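Side-chain contact in NegoA.19184.a (Neisseria gonorrhoeae, PDB 5UEB), which is of unknown function and belongs to the DUF4265 family, its chain folding into two antiparallel sheets and two helices: residues I127-E132 against L137-A142. Numbering follows the deposited sequence. Where two conformers were deposited one is given.
Sequences ILNRYE and LSYREA
The ring of Y139 lies against L128 and N129 where helix 122-133 turns back into strand 137-143, an edge strand of the four-stranded antiparallel sheet. The two form an alpha-turn-beta connection of an alpha+beta fold, their short segments running at 135° with axes 7.2 Å apart. Y139 can be followed from the strand to the helix. Its CB points toward the helix, and with CG between the backbone N and the carbonyl carbon (chi1 74°) the ring extends that way, bringing one face to L128 and its hydroxyl to N129. CG and CD2 lie beside L128 CD1, with CD2 3.9 Å from that methyl. Along the other side of the ring, CD1 and CE1 meet L128 CB, which makes a CH-pi contact over one face, 3.9 Å from the ring centroid and offset toward the rim. At the tip, Y139 OH donates to N129 OD1 (2.7 Å), which sits at the ring edge; the amide and ring planes are 43° apart, and the hydroxyl approaches tilted from the carbonyl plane. Nearer the turn, L137 packs against the helix, its CG 3.7 Å from Y131 CB, while L92 of helix 90-98 touches both L128 and L137. The Y131 side chain continues away from the strand, its OH hydrogen-bonded to D91. E132 CA makes a CA-H...O contact with L137 O (3.3 Å), and one water donates to both E132 O and L137 O, 2.8 Å from the latter.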
loop_
_atom_site.group_PDB
_atom_site.type_symbol
_atom_site.label_atom_id
_atom_site.label_comp_id
_atom_site.label_asym_id
_atom_site.label_seq_id
_atom_site.Cartn_x
_atom_site.Cartn_y
_atom_site.Cartn_z
ATOM N N ILE B 127 2.367 -25.681 12.724
ATOM C CA ILE B 127 1.469 -26.688 12.164
ATOM C C ILE B 127 1.340 -26.501 10.663
ATOM O O ILE B 127 1.418 -27.467 9.892
ATOM C CB ILE B 127 0.092 -26.644 12.846
ATOM C CG1 ILE B 127 0.234 -26.848 14.354
ATOM C CG2 ILE B 127 -0.813 -27.696 12.223
ATOM C CD1 ILE B 127 -1.087 -26.754 15.094
ATOM N N LEU B 128 1.138 -25.254 10.229
ATOM C CA LEU B 128 1.080 -24.970 8.799
ATOM C C LEU B 128 2.358 -25.418 8.105
ATOM O O LEU B 128 2.310 -26.020 7.026
ATOM C CB LEU B 128 0.868 -23.476 8.568
ATOM C CG LEU B 128 -0.475 -22.911 9.009
ATOM C CD1 LEU B 128 -0.452 -21.387 8.969
ATOM C CD2 LEU B 128 -1.577 -23.459 8.115
ATOM N N ASN B 129 3.513 -25.127 8.706
ATOM C CA ASN B 129 4.784 -25.487 8.077
ATOM C C ASN B 129 4.948 -26.997 7.935
ATOM O O ASN B 129 5.432 -27.475 6.901
ATOM C CB ASN B 129 5.955 -24.889 8.856
ATOM C CG ASN B 129 6.121 -23.402 8.615
ATOM O OD1 ASN B 129 5.668 -22.872 7.599
ATOM N ND2 ASN B 129 6.792 -22.722 9.544
ATOM N N ARG B 130 4.565 -27.771 8.955
ATOM C CA ARG B 130 4.688 -29.225 8.864
ATOM C C ARG B 130 3.838 -29.781 7.728
ATOM O O ARG B 130 4.261 -30.695 7.008
ATOM C CB ARG B 130 4.301 -29.888 10.187
ATOM C CG ARG B 130 5.453 -30.108 11.149
ATOM C CD ARG B 130 5.059 -31.075 12.263
ATOM N NE ARG B 130 4.955 -32.463 11.807
ATOM C CZ ARG B 130 5.927 -33.364 11.926
ATOM N NH1 ARG B 130 7.083 -33.027 12.484
ATOM N NH2 ARG B 130 5.745 -34.603 11.486
ATOM N N TYR B 131 2.628 -29.241 7.556
ATOM C CA TYR B 131 1.783 -29.711 6.465
ATOM C C TYR B 131 2.292 -29.233 5.111
ATOM O O TYR B 131 2.142 -29.946 4.111
ATOM C CB TYR B 131 0.319 -29.347 6.724
ATOM C CG TYR B 131 -0.330 -30.260 7.742
ATOM C CD1 TYR B 131 -0.242 -31.645 7.617
ATOM C CD2 TYR B 131 -1.013 -29.745 8.839
ATOM C CE1 TYR B 131 -0.835 -32.490 8.551
ATOM C CE2 TYR B 131 -1.609 -30.582 9.781
ATOM C CZ TYR B 131 -1.515 -31.955 9.627
ATOM O OH TYR B 131 -2.090 -32.799 10.546
ATOM N N GLU B 132 2.903 -28.046 5.055
ATOM C CA GLU B 132 3.529 -27.594 3.815
ATOM C C GLU B 132 4.668 -28.522 3.411
ATOM O O GLU B 132 4.813 -28.862 2.229
ATOM C CB GLU B 132 4.042 -26.162 3.980
ATOM C CG GLU B 132 4.383 -25.443 2.679
ATOM C CD GLU B 132 5.747 -25.814 2.119
ATOM O OE1 GLU B 132 6.583 -26.367 2.867
ATOM O OE2 GLU B 132 5.982 -25.545 0.923
ATOM N N LEU B 137 -0.522 -28.904 1.926
ATOM C CA LEU B 137 -1.113 -27.578 1.856
ATOM C C LEU B 137 -0.045 -26.543 1.549
ATOM O O LEU B 137 1.158 -26.796 1.666
ATOM C CB LEU B 137 -1.884 -27.182 3.132
ATOM C CG LEU B 137 -1.201 -26.821 4.460
ATOM C CD1 LEU B 137 -0.457 -25.482 4.503
ATOM C CD2 LEU B 137 -2.233 -26.871 5.588
ATOM N N SER B 138 -0.523 -25.369 1.145
ATOM C CA SER B 138 0.276 -24.162 1.014
ATOM C C SER B 138 -0.470 -23.025 1.694
ATOM O O SER B 138 -1.705 -23.039 1.771
ATOM C CB SER B 138 0.496 -23.789 -0.458
ATOM O OG SER B 138 1.210 -24.802 -1.135
ATOM N N TYR B 139 0.276 -22.039 2.177
ATOM C CA TYR B 139 -0.365 -20.922 2.843
ATOM C C TYR B 139 0.360 -19.631 2.513
ATOM O O TYR B 139 1.529 -19.622 2.112
ATOM C CB TYR B 139 -0.480 -21.142 4.365
ATOM C CG TYR B 139 0.810 -20.994 5.152
ATOM C CD1 TYR B 139 1.724 -22.041 5.240
ATOM C CD2 TYR B 139 1.109 -19.808 5.816
ATOM C CE1 TYR B 139 2.902 -21.904 5.965
ATOM C CE2 TYR B 139 2.283 -19.662 6.545
ATOM C CZ TYR B 139 3.167 -20.709 6.626
ATOM O OH TYR B 139 4.336 -20.556 7.346
ATOM N N ARG B 140 -0.368 -18.531 2.682
ATOM C CA ARG B 140 0.143 -17.204 2.403
ATOM C C ARG B 140 -0.294 -16.254 3.511
ATOM O O ARG B 140 -1.448 -16.291 3.959
ATOM C CB ARG B 140 -0.408 -16.719 1.053
ATOM C CG ARG B 140 -0.068 -15.301 0.704
ATOM C CD ARG B 140 -0.281 -15.077 -0.783
ATOM N NE ARG B 140 0.630 -15.885 -1.584
ATOM C CZ ARG B 140 1.820 -15.468 -2.006
ATOM N NH1 ARG B 140 2.245 -14.247 -1.704
ATOM N NH2 ARG B 140 2.584 -16.274 -2.729
ATOM N N GLU B 141 0.634 -15.405 3.943
ATOM C CA GLU B 141 0.334 -14.318 4.874
ATOM C C GLU B 141 -0.199 -13.140 4.072
ATOM O O GLU B 141 0.544 -12.249 3.657
ATOM C CB GLU B 141 1.572 -13.963 5.689
ATOM C CG GLU B 141 1.983 -15.131 6.563
ATOM C CD GLU B 141 3.301 -14.939 7.289
ATOM O OE1 GLU B 141 3.530 -15.697 8.252
ATOM O OE2 GLU B 141 4.108 -14.056 6.909
ATOM N N ALA B 142 -1.517 -13.152 3.837
ATOM C CA ALA B 142 -2.125 -12.125 2.999
ATOM C C ALA B 142 -2.068 -10.763 3.671
ATOM O O ALA B 142 -1.828 -9.745 3.007
ATOM C CB ALA B 142 -3.567 -12.513 2.679
HETATM O O HOH W 1 3.964 -24.330 -0.458
HETATM O O HOH W 2 2.974 -27.813 -0.146
#